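Local atomic coordinates of choline dehydrogenase and related flavoproteins (Aspergillus oryzae, PDB entry 3Q9T), a protein that oxidises formate as a formate oxidase of the glucose-methanol-choline oxidoreductase family, carrying the modified flavin 8-formyl-FAD at its catalytic site. Residues A[56-60]-A[61-65]; A[552-555]-A[556-560]; A[504-507]-A[508-511]; A[44-47]-A[48-51]. One frame throughout, in Å; residues are numbered along the deposited sequence.

Contact 1: residues A[56-60]-A[61-65]; sequences MDLRN and SKYDW. With FAY ([(2R,3S,4R,5R)-5-(6-amino-9H-purin-9-yl)-3,4-dihydroxytetrahydrofuran-2-yl]methyl (2R,3S,4S)-5-(8-formyl-7-methyl-2,4-dioxo-3,4-dihydrobenzo[g]pteridin-10(2H)-yl)-2,3,4-trihydroxypentyl dihydrogen diphosphate), chain D.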
# COMPACT_ATOMS: atom_id res chain seq x y z
N MET A 56 -17.79 -6.35 13.17
CA MET A 56 -17.11 -5.73 12.03
C MET A 56 -17.15 -4.21 12.06
O MET A 56 -16.18 -3.55 11.68
CB MET A 56 -17.62 -6.30 10.70
CG MET A 56 -17.31 -7.77 10.58
SD MET A 56 -17.61 -8.55 9.00
CE MET A 56 -19.38 -8.79 9.10
N ASP A 57 -18.23 -3.64 12.57
CA ASP A 57 -18.33 -2.20 12.68
C ASP A 57 -17.33 -1.61 13.67
O ASP A 57 -17.15 -0.41 13.69
CB ASP A 57 -19.74 -1.78 13.14
CG ASP A 57 -20.81 -2.10 12.12
OD1 ASP A 57 -20.54 -2.00 10.90
OD2 ASP A 57 -21.94 -2.45 12.54
N LEU A 58 -16.70 -2.45 14.50
CA LEU A 58 -15.70 -1.96 15.46
C LEU A 58 -14.35 -1.59 14.82
O LEU A 58 -13.51 -0.95 15.46
CB LEU A 58 -15.47 -2.97 16.59
CG LEU A 58 -16.63 -3.23 17.55
CD1 LEU A 58 -16.35 -4.47 18.38
CD2 LEU A 58 -16.92 -2.02 18.43
N ARG A 59 -14.14 -2.01 13.58
CA ARG A 59 -12.96 -1.58 12.83
C ARG A 59 -13.01 -0.06 12.65
O ARG A 59 -14.05 0.50 12.33
CB ARG A 59 -12.88 -2.26 11.46
CG ARG A 59 -12.56 -3.76 11.50
CD ARG A 59 -11.94 -4.25 10.17
NE ARG A 59 -12.60 -3.60 9.05
CZ ARG A 59 -12.00 -3.05 8.01
NH1 ARG A 59 -10.67 -3.09 7.88
NH2 ARG A 59 -12.73 -2.47 7.08
N ASN A 60 -11.88 0.59 12.86
CA ASN A 60 -11.80 2.05 12.82
C ASN A 60 -12.55 2.81 13.90
O ASN A 60 -12.54 4.04 13.90
CB ASN A 60 -12.18 2.58 11.44
CG ASN A 60 -11.10 2.31 10.42
OD1 ASN A 60 -9.94 2.65 10.63
ND2 ASN A 60 -11.47 1.65 9.31
N SER A 61 -13.19 2.10 14.82
CA SER A 61 -13.93 2.79 15.88
C SER A 61 -12.96 3.24 16.96
O SER A 61 -11.75 3.02 16.85
CB SER A 61 -15.00 1.88 16.49
OG SER A 61 -14.41 0.84 17.26
N LYS A 62 -13.47 3.85 18.01
CA LYS A 62 -12.60 4.29 19.09
C LYS A 62 -11.96 3.11 19.82
O LYS A 62 -10.98 3.28 20.53
CB LYS A 62 -13.34 5.19 20.09
CG LYS A 62 -14.35 4.46 20.96
CD LYS A 62 -14.85 5.37 22.09
CE LYS A 62 -13.74 5.63 23.12
NZ LYS A 62 -14.28 6.06 24.45
N TYR A 63 -12.51 1.90 19.64
CA TYR A 63 -12.00 0.71 20.32
C TYR A 63 -10.95 -0.04 19.49
O TYR A 63 -10.59 -1.17 19.81
CB TYR A 63 -13.17 -0.19 20.75
CG TYR A 63 -14.24 0.63 21.44
CD1 TYR A 63 -13.98 1.21 22.67
CD2 TYR A 63 -15.47 0.88 20.83
CE1 TYR A 63 -14.92 1.99 23.29
CE2 TYR A 63 -16.42 1.65 21.45
CZ TYR A 63 -16.13 2.20 22.69
OH TYR A 63 -17.05 2.98 23.34
N ASP A 64 -10.44 0.62 18.45
CA ASP A 64 -9.48 -0.00 17.55
C ASP A 64 -8.17 0.79 17.47
O ASP A 64 -8.17 1.94 17.03
CB ASP A 64 -10.10 -0.12 16.15
CG ASP A 64 -9.20 -0.83 15.16
OD1 ASP A 64 -8.05 -1.17 15.53
OD2 ASP A 64 -9.63 -1.03 14.00
N TRP A 65 -7.06 0.17 17.86
CA TRP A 65 -5.74 0.75 17.68
C TRP A 65 -5.55 1.22 16.24
O TRP A 65 -4.91 2.23 16.00
CB TRP A 65 -4.63 -0.24 18.06
CG TRP A 65 -4.54 -0.50 19.54
CD1 TRP A 65 -5.12 -1.53 20.24
CD2 TRP A 65 -3.82 0.28 20.51
NE1 TRP A 65 -4.81 -1.43 21.58
CE2 TRP A 65 -4.02 -0.33 21.77
CE3 TRP A 65 -3.03 1.44 20.42
CZ2 TRP A 65 -3.45 0.18 22.94
CZ3 TRP A 65 -2.46 1.94 21.58
CH2 TRP A 65 -2.67 1.31 22.82
P FAY D . -3.82 -10.91 23.29
N1 FAY D . -9.29 -15.23 17.07
C2 FAY D . -10.24 -16.24 17.16
O2 FAY D . -10.01 -17.24 17.82
N3 FAY D . -11.57 -15.94 16.94
C4 FAY D . -11.88 -14.89 16.11
O4 FAY D . -12.84 -15.04 15.33
N5 FAY D . -11.21 -12.80 15.18
C6 FAY D . -10.84 -10.53 14.70
C7 FAY D . -10.14 -9.34 14.86
C8 FAY D . -8.99 -9.33 15.66
O8 FAY D . -7.51 -7.94 16.82
C9 FAY D . -8.64 -10.48 16.38
PA FAY D . -4.91 -8.30 23.13
C1' FAY D . -7.65 -12.92 17.69
C10 FAY D . -9.60 -14.03 16.46
N10 FAY D . -8.83 -12.89 16.71
N1A FAY D . -0.46 0.88 27.07
O1A FAY D . -4.92 -7.31 22.02
C1B FAY D . -3.50 -3.18 25.71
O1P FAY D . -4.08 -11.06 24.77
C2' FAY D . -8.12 -12.74 19.15
O2' FAY D . -9.04 -11.71 19.17
C2A FAY D . -1.54 0.36 27.77
O2A FAY D . -6.21 -9.02 23.32
C2B FAY D . -4.50 -3.23 24.57
O2B FAY D . -5.43 -2.16 24.58
O2P FAY D . -2.49 -11.53 22.90
C3' FAY D . -7.11 -12.54 20.33
O3' FAY D . -7.51 -11.59 21.32
N3A FAY D . -2.24 -0.72 27.27
C3B FAY D . -5.19 -4.55 24.84
O3B FAY D . -6.19 -4.35 25.81
O3P FAY D . -3.73 -9.35 22.91
C4' FAY D . -5.70 -12.21 19.94
O4' FAY D . -5.34 -13.18 18.95
C4A FAY D . -1.87 -1.28 26.09
C4B FAY D . -4.11 -5.39 25.49
O4B FAY D . -3.08 -4.51 25.87
C4X FAY D . -10.87 -13.94 15.87
C5' FAY D . -4.76 -12.25 21.16
O5' FAY D . -5.03 -11.49 22.35
C5A FAY D . -0.78 -0.78 25.38
C5B FAY D . -3.60 -6.46 24.54
O5B FAY D . -4.56 -7.49 24.50
C5X FAY D . -10.36 -11.71 15.24
C6A FAY D . -0.07 0.31 25.87
N6A FAY D . 0.92 0.86 25.14
N7A FAY D . -0.63 -1.52 24.26
C7M FAY D . -10.54 -8.16 14.01
C8A FAY D . -1.58 -2.48 24.24
C8M FAY D . -8.50 -8.02 16.13
C9A FAY D . -9.28 -11.69 16.15
N9A FAY D . -2.35 -2.34 25.36

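Contact 2: residues A[552-555]-A[556-560]; sequences CRIQ and NSVYA. With FAY ([(2R,3S,4R,5R)-5-(6-amino-9H-purin-9-yl)-3,4-dihydroxytetrahydrofuran-2-yl]methyl (2R,3S,4S)-5-(8-formyl-7-methyl-2,4-dioxo-3,4-dihydrobenzo[g]pteridin-10(2H)-yl)-2,3,4-trihydroxypentyl dihydrogen diphosphate), chain D.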
# COMPACT_ATOMS: atom_id res chain seq x y z
N CYS A 552 -5.69 -22.42 12.76
CA CYS A 552 -7.05 -21.93 12.84
C CYS A 552 -7.03 -20.62 13.59
O CYS A 552 -5.98 -20.22 14.08
CB CYS A 552 -7.88 -22.93 13.62
SG CYS A 552 -7.15 -23.29 15.23
N ARG A 553 -8.20 -19.98 13.67
CA ARG A 553 -8.41 -18.79 14.49
C ARG A 553 -7.91 -19.02 15.93
O ARG A 553 -8.23 -20.03 16.55
CB ARG A 553 -9.89 -18.41 14.47
CG ARG A 553 -10.37 -18.06 13.06
CD ARG A 553 -11.79 -17.53 13.04
NE ARG A 553 -12.19 -17.06 11.70
CZ ARG A 553 -13.19 -16.22 11.48
NH1 ARG A 553 -13.89 -15.75 12.50
NH2 ARG A 553 -13.49 -15.84 10.24
N ILE A 554 -7.16 -18.07 16.47
CA ILE A 554 -6.25 -18.40 17.57
C ILE A 554 -6.66 -18.03 18.99
O ILE A 554 -5.90 -18.29 19.91
CB ILE A 554 -4.87 -17.76 17.31
CG1 ILE A 554 -5.00 -16.23 17.38
CG2 ILE A 554 -4.33 -18.22 15.95
CD1 ILE A 554 -3.68 -15.46 17.35
N GLN A 555 -7.83 -17.43 19.19
CA GLN A 555 -8.17 -16.93 20.52
C GLN A 555 -8.15 -18.03 21.59
O GLN A 555 -7.78 -17.77 22.73
CB GLN A 555 -9.49 -16.13 20.55
CG GLN A 555 -10.77 -16.96 20.69
CD GLN A 555 -12.03 -16.10 20.93
OE1 GLN A 555 -12.02 -15.14 21.71
NE2 GLN A 555 -13.10 -16.43 20.25
N ASN A 556 -8.54 -19.24 21.23
CA ASN A 556 -8.55 -20.37 22.17
C ASN A 556 -7.13 -20.61 22.71
O ASN A 556 -6.94 -20.72 23.93
CB ASN A 556 -9.14 -21.62 21.48
CG ASN A 556 -9.39 -22.79 22.45
OD1 ASN A 556 -9.77 -23.87 22.01
ND2 ASN A 556 -9.19 -22.58 23.76
N SER A 557 -6.13 -20.66 21.83
CA SER A 557 -4.74 -20.84 22.27
C SER A 557 -4.23 -19.67 23.15
O SER A 557 -3.40 -19.86 24.04
CB SER A 557 -3.81 -21.05 21.08
OG SER A 557 -3.79 -19.90 20.23
N VAL A 558 -4.74 -18.47 22.90
CA VAL A 558 -4.30 -17.31 23.67
C VAL A 558 -4.82 -17.36 25.11
O VAL A 558 -4.08 -17.11 26.06
CB VAL A 558 -4.69 -15.99 22.98
CG1 VAL A 558 -4.22 -14.79 23.81
CG2 VAL A 558 -4.11 -15.94 21.57
N TYR A 559 -6.10 -17.68 25.27
CA TYR A 559 -6.63 -17.94 26.61
C TYR A 559 -5.85 -19.08 27.24
O TYR A 559 -5.47 -19.01 28.39
CB TYR A 559 -8.11 -18.29 26.56
CG TYR A 559 -9.05 -17.11 26.44
CD1 TYR A 559 -9.37 -16.35 27.55
CD2 TYR A 559 -9.65 -16.78 25.22
CE1 TYR A 559 -10.25 -15.27 27.46
CE2 TYR A 559 -10.54 -15.71 25.12
CZ TYR A 559 -10.83 -14.96 26.24
OH TYR A 559 -11.71 -13.91 26.15
N ALA A 560 -5.60 -20.15 26.48
CA ALA A 560 -4.81 -21.26 27.03
C ALA A 560 -3.48 -20.77 27.61
O ALA A 560 -3.06 -21.21 28.69
CB ALA A 560 -4.54 -22.32 25.96
P FAY D . -3.82 -10.91 23.29
N1 FAY D . -9.29 -15.23 17.07
C2 FAY D . -10.24 -16.24 17.16
O2 FAY D . -10.01 -17.24 17.82
N3 FAY D . -11.57 -15.94 16.94
C4 FAY D . -11.88 -14.89 16.11
O4 FAY D . -12.84 -15.04 15.33
N5 FAY D . -11.21 -12.80 15.18
C6 FAY D . -10.84 -10.53 14.70
C7 FAY D . -10.14 -9.34 14.86
C8 FAY D . -8.99 -9.33 15.66
O8 FAY D . -7.51 -7.94 16.82
C9 FAY D . -8.64 -10.48 16.38
PA FAY D . -4.91 -8.30 23.13
C1' FAY D . -7.65 -12.92 17.69
C10 FAY D . -9.60 -14.03 16.46
N10 FAY D . -8.83 -12.89 16.71
N1A FAY D . -0.46 0.88 27.07
O1A FAY D . -4.92 -7.31 22.02
C1B FAY D . -3.50 -3.18 25.71
O1P FAY D . -4.08 -11.06 24.77
C2' FAY D . -8.12 -12.74 19.15
O2' FAY D . -9.04 -11.71 19.17
C2A FAY D . -1.54 0.36 27.77
O2A FAY D . -6.21 -9.02 23.32
C2B FAY D . -4.50 -3.23 24.57
O2B FAY D . -5.43 -2.16 24.58
O2P FAY D . -2.49 -11.53 22.90
C3' FAY D . -7.11 -12.54 20.33
O3' FAY D . -7.51 -11.59 21.32
N3A FAY D . -2.24 -0.72 27.27
C3B FAY D . -5.19 -4.55 24.84
O3B FAY D . -6.19 -4.35 25.81
O3P FAY D . -3.73 -9.35 22.91
C4' FAY D . -5.70 -12.21 19.94
O4' FAY D . -5.34 -13.18 18.95
C4A FAY D . -1.87 -1.28 26.09
C4B FAY D . -4.11 -5.39 25.49
O4B FAY D . -3.08 -4.51 25.87
C4X FAY D . -10.87 -13.94 15.87
C5' FAY D . -4.76 -12.25 21.16
O5' FAY D . -5.03 -11.49 22.35
C5A FAY D . -0.78 -0.78 25.38
C5B FAY D . -3.60 -6.46 24.54
O5B FAY D . -4.56 -7.49 24.50
C5X FAY D . -10.36 -11.71 15.24
C6A FAY D . -0.07 0.31 25.87
N6A FAY D . 0.92 0.86 25.14
N7A FAY D . -0.63 -1.52 24.26
C7M FAY D . -10.54 -8.16 14.01
C8A FAY D . -1.58 -2.48 24.24
C8M FAY D . -8.50 -8.02 16.13
C9A FAY D . -9.28 -11.69 16.15
N9A FAY D . -2.35 -2.34 25.36
O HOH W 1 -10.21 -19.67 18.76
O HOH W 2 -13.43 -13.88 23.97

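Contact 3: residues A[504-507]-A[508-511]; sequences RCQT and AFHP. With FAY ([(2R,3S,4R,5R)-5-(6-amino-9H-purin-9-yl)-3,4-dihydroxytetrahydrofuran-2-yl]methyl (2R,3S,4S)-5-(8-formyl-7-methyl-2,4-dioxo-3,4-dihydrobenzo[g]pteridin-10(2H)-yl)-2,3,4-trihydroxypentyl dihydrogen diphosphate), chain D.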
# COMPACT_ATOMS: atom_id res chain seq x y z
N ARG A 504 -5.18 -8.83 -3.07
CA ARG A 504 -6.47 -8.95 -2.42
C ARG A 504 -6.39 -9.58 -1.04
O ARG A 504 -7.40 -9.68 -0.33
CB ARG A 504 -7.38 -9.82 -3.27
CG ARG A 504 -7.98 -9.11 -4.44
CD ARG A 504 -9.44 -9.46 -4.46
NE ARG A 504 -9.72 -10.22 -5.64
CZ ARG A 504 -10.90 -10.76 -5.92
NH1 ARG A 504 -11.91 -10.67 -5.06
NH2 ARG A 504 -11.05 -11.42 -7.06
N CYS A 505 -5.20 -10.05 -0.67
CA CYS A 505 -5.05 -10.74 0.59
C CYS A 505 -5.07 -9.73 1.74
O CYS A 505 -4.86 -8.54 1.53
CB CYS A 505 -3.74 -11.52 0.62
SG CYS A 505 -2.28 -10.47 0.82
N GLN A 506 -5.32 -10.22 2.95
CA GLN A 506 -5.26 -9.40 4.15
C GLN A 506 -4.86 -10.30 5.30
O GLN A 506 -4.81 -11.52 5.14
CB GLN A 506 -6.63 -8.78 4.48
CG GLN A 506 -7.72 -9.82 4.69
CD GLN A 506 -9.01 -9.22 5.19
OE1 GLN A 506 -9.78 -8.63 4.41
NE2 GLN A 506 -9.25 -9.34 6.49
N THR A 507 -4.59 -9.70 6.45
CA THR A 507 -4.43 -10.47 7.68
C THR A 507 -5.71 -11.22 7.99
O THR A 507 -6.81 -10.68 7.81
CB THR A 507 -4.10 -9.54 8.88
OG1 THR A 507 -3.98 -10.33 10.07
CG2 THR A 507 -5.21 -8.50 9.08
N ALA A 508 -5.60 -12.46 8.46
CA ALA A 508 -6.78 -13.15 8.97
C ALA A 508 -6.97 -12.82 10.46
O ALA A 508 -7.78 -13.43 11.13
CB ALA A 508 -6.66 -14.65 8.75
N PHE A 509 -6.21 -11.84 10.95
CA PHE A 509 -6.31 -11.32 12.32
C PHE A 509 -5.69 -12.22 13.41
O PHE A 509 -6.10 -12.15 14.56
CB PHE A 509 -7.76 -10.96 12.69
CG PHE A 509 -8.42 -10.01 11.71
CD1 PHE A 509 -8.02 -8.68 11.63
CD2 PHE A 509 -9.43 -10.44 10.87
CE1 PHE A 509 -8.62 -7.79 10.74
CE2 PHE A 509 -10.04 -9.56 9.98
CZ PHE A 509 -9.64 -8.24 9.92
N HIS A 510 -4.69 -13.03 13.05
CA HIS A 510 -4.05 -13.94 14.01
C HIS A 510 -2.54 -13.75 14.20
O HIS A 510 -1.81 -14.73 14.24
CB HIS A 510 -4.30 -15.41 13.60
CG HIS A 510 -5.71 -15.68 13.19
ND1 HIS A 510 -6.04 -16.61 12.22
CD2 HIS A 510 -6.89 -15.15 13.61
CE1 HIS A 510 -7.35 -16.62 12.05
NE2 HIS A 510 -7.89 -15.75 12.89
N PRO A 511 -2.06 -12.50 14.36
CA PRO A 511 -0.61 -12.36 14.56
C PRO A 511 -0.09 -12.99 15.88
O PRO A 511 -0.79 -13.00 16.89
CB PRO A 511 -0.42 -10.84 14.60
CG PRO A 511 -1.75 -10.33 15.08
CD PRO A 511 -2.77 -11.22 14.43
P FAY D . -3.82 -10.91 23.29
N1 FAY D . -9.29 -15.23 17.07
C2 FAY D . -10.24 -16.24 17.16
O2 FAY D . -10.01 -17.24 17.82
N3 FAY D . -11.57 -15.94 16.94
C4 FAY D . -11.88 -14.89 16.11
O4 FAY D . -12.84 -15.04 15.33
N5 FAY D . -11.21 -12.80 15.18
C6 FAY D . -10.84 -10.53 14.70
C7 FAY D . -10.14 -9.34 14.86
C8 FAY D . -8.99 -9.33 15.66
O8 FAY D . -7.51 -7.94 16.82
C9 FAY D . -8.64 -10.48 16.38
PA FAY D . -4.91 -8.30 23.13
C1' FAY D . -7.65 -12.92 17.69
C10 FAY D . -9.60 -14.03 16.46
N10 FAY D . -8.83 -12.89 16.71
N1A FAY D . -0.46 0.88 27.07
O1A FAY D . -4.92 -7.31 22.02
C1B FAY D . -3.50 -3.18 25.71
O1P FAY D . -4.08 -11.06 24.77
C2' FAY D . -8.12 -12.74 19.15
O2' FAY D . -9.04 -11.71 19.17
C2A FAY D . -1.54 0.36 27.77
O2A FAY D . -6.21 -9.02 23.32
C2B FAY D . -4.50 -3.23 24.57
O2B FAY D . -5.43 -2.16 24.58
O2P FAY D . -2.49 -11.53 22.90
C3' FAY D . -7.11 -12.54 20.33
O3' FAY D . -7.51 -11.59 21.32
N3A FAY D . -2.24 -0.72 27.27
C3B FAY D . -5.19 -4.55 24.84
O3B FAY D . -6.19 -4.35 25.81
O3P FAY D . -3.73 -9.35 22.91
C4' FAY D . -5.70 -12.21 19.94
O4' FAY D . -5.34 -13.18 18.95
C4A FAY D . -1.87 -1.28 26.09
C4B FAY D . -4.11 -5.39 25.49
O4B FAY D . -3.08 -4.51 25.87
C4X FAY D . -10.87 -13.94 15.87
C5' FAY D . -4.76 -12.25 21.16
O5' FAY D . -5.03 -11.49 22.35
C5A FAY D . -0.78 -0.78 25.38
C5B FAY D . -3.60 -6.46 24.54
O5B FAY D . -4.56 -7.49 24.50
C5X FAY D . -10.36 -11.71 15.24
C6A FAY D . -0.07 0.31 25.87
N6A FAY D . 0.92 0.86 25.14
N7A FAY D . -0.63 -1.52 24.26
C7M FAY D . -10.54 -8.16 14.01
C8A FAY D . -1.58 -2.48 24.24
C8M FAY D . -8.50 -8.02 16.13
C9A FAY D . -9.28 -11.69 16.15
N9A FAY D . -2.35 -2.34 25.36

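Contact 4: residues A[44-47]-A[48-51]; sequences EDIP and EITT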
# COMPACT_ATOMS: atom_id res chain seq x y z
N GLU A 44 -18.58 -3.74 28.85
CA GLU A 44 -19.91 -4.33 28.95
C GLU A 44 -21.00 -3.29 28.81
O GLU A 44 -22.14 -3.62 28.53
CB GLU A 44 -20.08 -5.14 30.25
CG GLU A 44 -19.22 -6.39 30.32
CD GLU A 44 -19.39 -7.14 31.64
OE1 GLU A 44 -20.42 -7.80 31.83
OE2 GLU A 44 -18.47 -7.06 32.48
N ASP A 45 -20.65 -2.01 28.96
CA ASP A 45 -21.62 -0.92 28.78
C ASP A 45 -21.75 -0.44 27.32
O ASP A 45 -22.52 0.47 27.04
CB ASP A 45 -21.24 0.28 29.63
CG ASP A 45 -21.42 0.03 31.11
OD1 ASP A 45 -22.12 -0.94 31.49
OD2 ASP A 45 -20.86 0.84 31.89
N ILE A 46 -20.96 -1.02 26.41
CA ILE A 46 -20.95 -0.56 25.01
C ILE A 46 -21.67 -1.55 24.09
O ILE A 46 -21.17 -2.64 23.84
CB ILE A 46 -19.51 -0.35 24.49
CG1 ILE A 46 -18.69 0.47 25.49
CG2 ILE A 46 -19.54 0.36 23.14
CD1 ILE A 46 -19.15 1.91 25.65
N PRO A 47 -22.86 -1.18 23.59
CA PRO A 47 -23.64 -2.07 22.72
C PRO A 47 -22.83 -2.68 21.57
O PRO A 47 -22.89 -3.89 21.38
CB PRO A 47 -24.74 -1.16 22.17
CG PRO A 47 -24.92 -0.12 23.24
CD PRO A 47 -23.55 0.09 23.85
N GLU A 48 -22.08 -1.86 20.84
CA GLU A 48 -21.28 -2.36 19.72
C GLU A 48 -20.26 -3.41 20.17
O GLU A 48 -19.84 -4.25 19.37
CB GLU A 48 -20.55 -1.21 19.02
CG GLU A 48 -21.35 0.07 18.92
CD GLU A 48 -21.15 0.98 20.12
OE1 GLU A 48 -21.99 0.95 21.05
OE2 GLU A 48 -20.13 1.72 20.14
N ILE A 49 -19.85 -3.38 21.42
CA ILE A 49 -18.96 -4.43 21.93
C ILE A 49 -19.74 -5.68 22.30
O ILE A 49 -19.33 -6.80 21.95
CB ILE A 49 -18.10 -3.95 23.12
CG1 ILE A 49 -16.97 -3.05 22.62
CG2 ILE A 49 -17.52 -5.14 23.88
CD1 ILE A 49 -16.18 -2.34 23.72
N THR A 50 -20.86 -5.51 23.00
CA THR A 50 -21.57 -6.67 23.56
C THR A 50 -22.43 -7.40 22.53
O THR A 50 -22.78 -8.57 22.71
CB THR A 50 -22.40 -6.31 24.80
OG1 THR A 50 -23.38 -5.31 24.46
CG2 THR A 50 -21.49 -5.79 25.91
N THR A 51 -22.76 -6.69 21.45
CA THR A 51 -23.63 -7.20 20.39
C THR A 51 -22.86 -7.87 19.26
O THR A 51 -22.19 -7.19 18.49
CB THR A 51 -24.39 -6.04 19.75
OG1 THR A 51 -25.08 -5.31 20.78
CG2 THR A 51 -25.36 -6.56 18.70
O HOH W 3 -23.84 -3.23 26.35

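Contact 1: residues A[56-60]-A[61-65]
The Y63 ring is met obliquely by L58, CD2 to CD2 of Y63 being 4.0 Å, while CG of K62 lies 3.3 Å above one face, over its centre. The W65 indole presents its NE1 edge to the cofactor: in the plane of the rings it meets the ribose hydroxyl O2B of FAY, with NE1 to O2B at 3.1 Å in a weak hydrogen bond. W65 is part of the FAD site, and K88 makes a cation-pi contact with it. From the end of the 3-10 segment the chain passes through two consecutive beta turns, type II from L58 to S61 and type I from S61 to D64, on the way to strand 67-74. The carbonyl O of L58 takes two bonds on one face of its plane: S61 N at 3.1 Å, standing 59° out of that plane, and S61 OG at 2.7 Å. The same OG accepts Y63 N at 3.2 Å, an ST turn laid over the start of the second beta turn. D64 reaches back across the second turn to N60, inside the first. With chi1 at -177° its CG lies opposite the backbone N, and OD2 receives N60 N at 3.0 Å on the anti side, 19° out of the carboxylate plane. T85 OG1 also bonds to OD2, while the amides of A66 and R86 hold OD1, pinning the buried carboxylate with four bonds.

Contact 2: residues A[552-555]-A[556-560]
Backbone bonds turn the loop into helix at Q555: V558 N meets I554 O at 3.2 Å and Y559 N meets Q555 O at 3.0 Å, the second almost linear at 174°. I554 O has a further donor, S557 OG, which arrives in the carbonyl plane on a lone pair at 2.7 Å; chi1 of 63° folds this hydroxyl back over the first turn. Q555 and Y559 run alongside each other, pointing the same way, with OE1 of Q555 at the ring edge 3.8 Å from CE2 of Y559 and a water joining OE1 to the phenol OH. N97 also donates to OE1, and the amide nitrogen bonds T100 O and T202 OG1. This is the start of helix 555-572, the long helix that follows strand 538-540 of the parallel Rossmann-type sheet, and its first turn faces the flavin. Q555 N donates to FAY O2 at 2.6 Å; with the helix N-terminus at this carbonyl, the bond and the helix dipole would probably stabilise negative charge on the pyrimidine part. A second water lies between FAY O2, R553 O and N556 N. On the ring's other carbonyl, NH1 of the extended R553 side chain reaches FAY O4 at 3.1 Å, approaching obliquely; NH2 makes a salt bridge with D395. I554 CD1 lies 3.2 Å from the ribityl O4', and V558 CG1 packs on the chain's C5' end.

Contact 3: residues A[504-507]-A[508-511]
T507 and F509 form the tight part of this turn. The hydroxyl OG1 of T507 accepts F509 N at 2.8 Å, the link to an amide two residues on that characterises an ST turn. Because chi1 is 178°, OG1 lies opposite the backbone N of T507 and beside its carbonyl, where it can reach forward; D306 OD2 is its second partner. The methyl CG2 lies 3.8 Å from CD1 of F509, and the two side chains cross at about a right angle. The phenyl ring is packed on both faces: the flavin methyl C7M sits 3.5 Å above one, offset toward the rim, and T507 O lies 4.0 Å from the other, over the centre. F509 thus lies against the benzenoid end of the 8-formyl-FAD, as one of its pocket residues. Q506 steadies T507 O from beyond, its NE2 donating at 3.1 Å nearly along the C=O axis, while its amide stands perpendicular to the ring of F509. Elsewhere the two segments meet more loosely, though still inside the protein. H510 hardly touches 504-507: its N is 4.1 Å from T507 OG1, and its ring turns instead over A508 and toward the flavin, with CD2 4.1 Å from FAY C10. That position beside R553 is consistent with H510 belonging to the enzyme's catalytic His-Arg pair; ND1 bonds to H307. Strand 506-507 pairs antiparallel with 308-316, A508 and H510 touch D422 of strand 415-423, and P511 packs on helix 267-277.

Contact 4: residues A[44-47]-A[48-51]
A one-turn helix, 47-50, starts here, with I46 in the N-cap position and P47 as the first helical residue, a place where a proline's missing N-H costs no helical bond. I46 O binds two amides, I49 N at 2.9 Å, raised 52° above the carbonyl plane, and T50 N at 3.0 Å, more nearly in line with the carbonyl. P47 O closes the other end of the turn: T51 N comes to it at 2.8 Å and T51 OG1 at 2.7 Å, the hydroxyl standing above the carbonyl plane. With chi1 of -54° the T51 oxygen lies beside its own backbone N, so amide and hydroxyl grip one acceptor together where the helix ends. Side chains fill in around this frame. I46 CB rests 4.0 Å from CD1 of I49 on the more buried side. E48, bent at chi2 (89°), curls back alongside P47 and lays its carboxylate against I46, OE1 being 3.3 Å from CG2 of I46, a contact with a methyl and not a polar bond. T50 points its CG2 at E44 O, 3.5 Å away, while its OG1 shares a water with that same carbonyl, bridging the 3-10 turn before the helix to its last residue. The short helix lies in the connection that leaves strand 33-36 of the parallel sheet. R208 of strand 207-208 holds it through bonds to the backbone of I49 and T50, and I46 packs on I40 and Y63 in the flanking loops.

Contacts 1, 2 and 3 reach the same FAY molecule at different places: contact 1 at the adenosine ribose, contact 2 at the pyrimidine carbonyls and ribityl chain, contact 3 at the benzenoid methyl. Contacts 2 and 3 meet directly, with R553 CG 3.4 Å from H510 NE2 and I554 CG2 3.7 Å from H510 CB, so the probable His-Arg pair joins them over the flavin. Contact 1 stays about 5 Å from contact 3 at their nearest atoms. Contact 4 is a second layer: the side chain of I49 is about 10 Å from the cofactor, but Y63 OH lies 3.3 Å from I46 CD1 and L58 CD1 3.6 Å from E48 O, packing helix 47-50 behind contact 1.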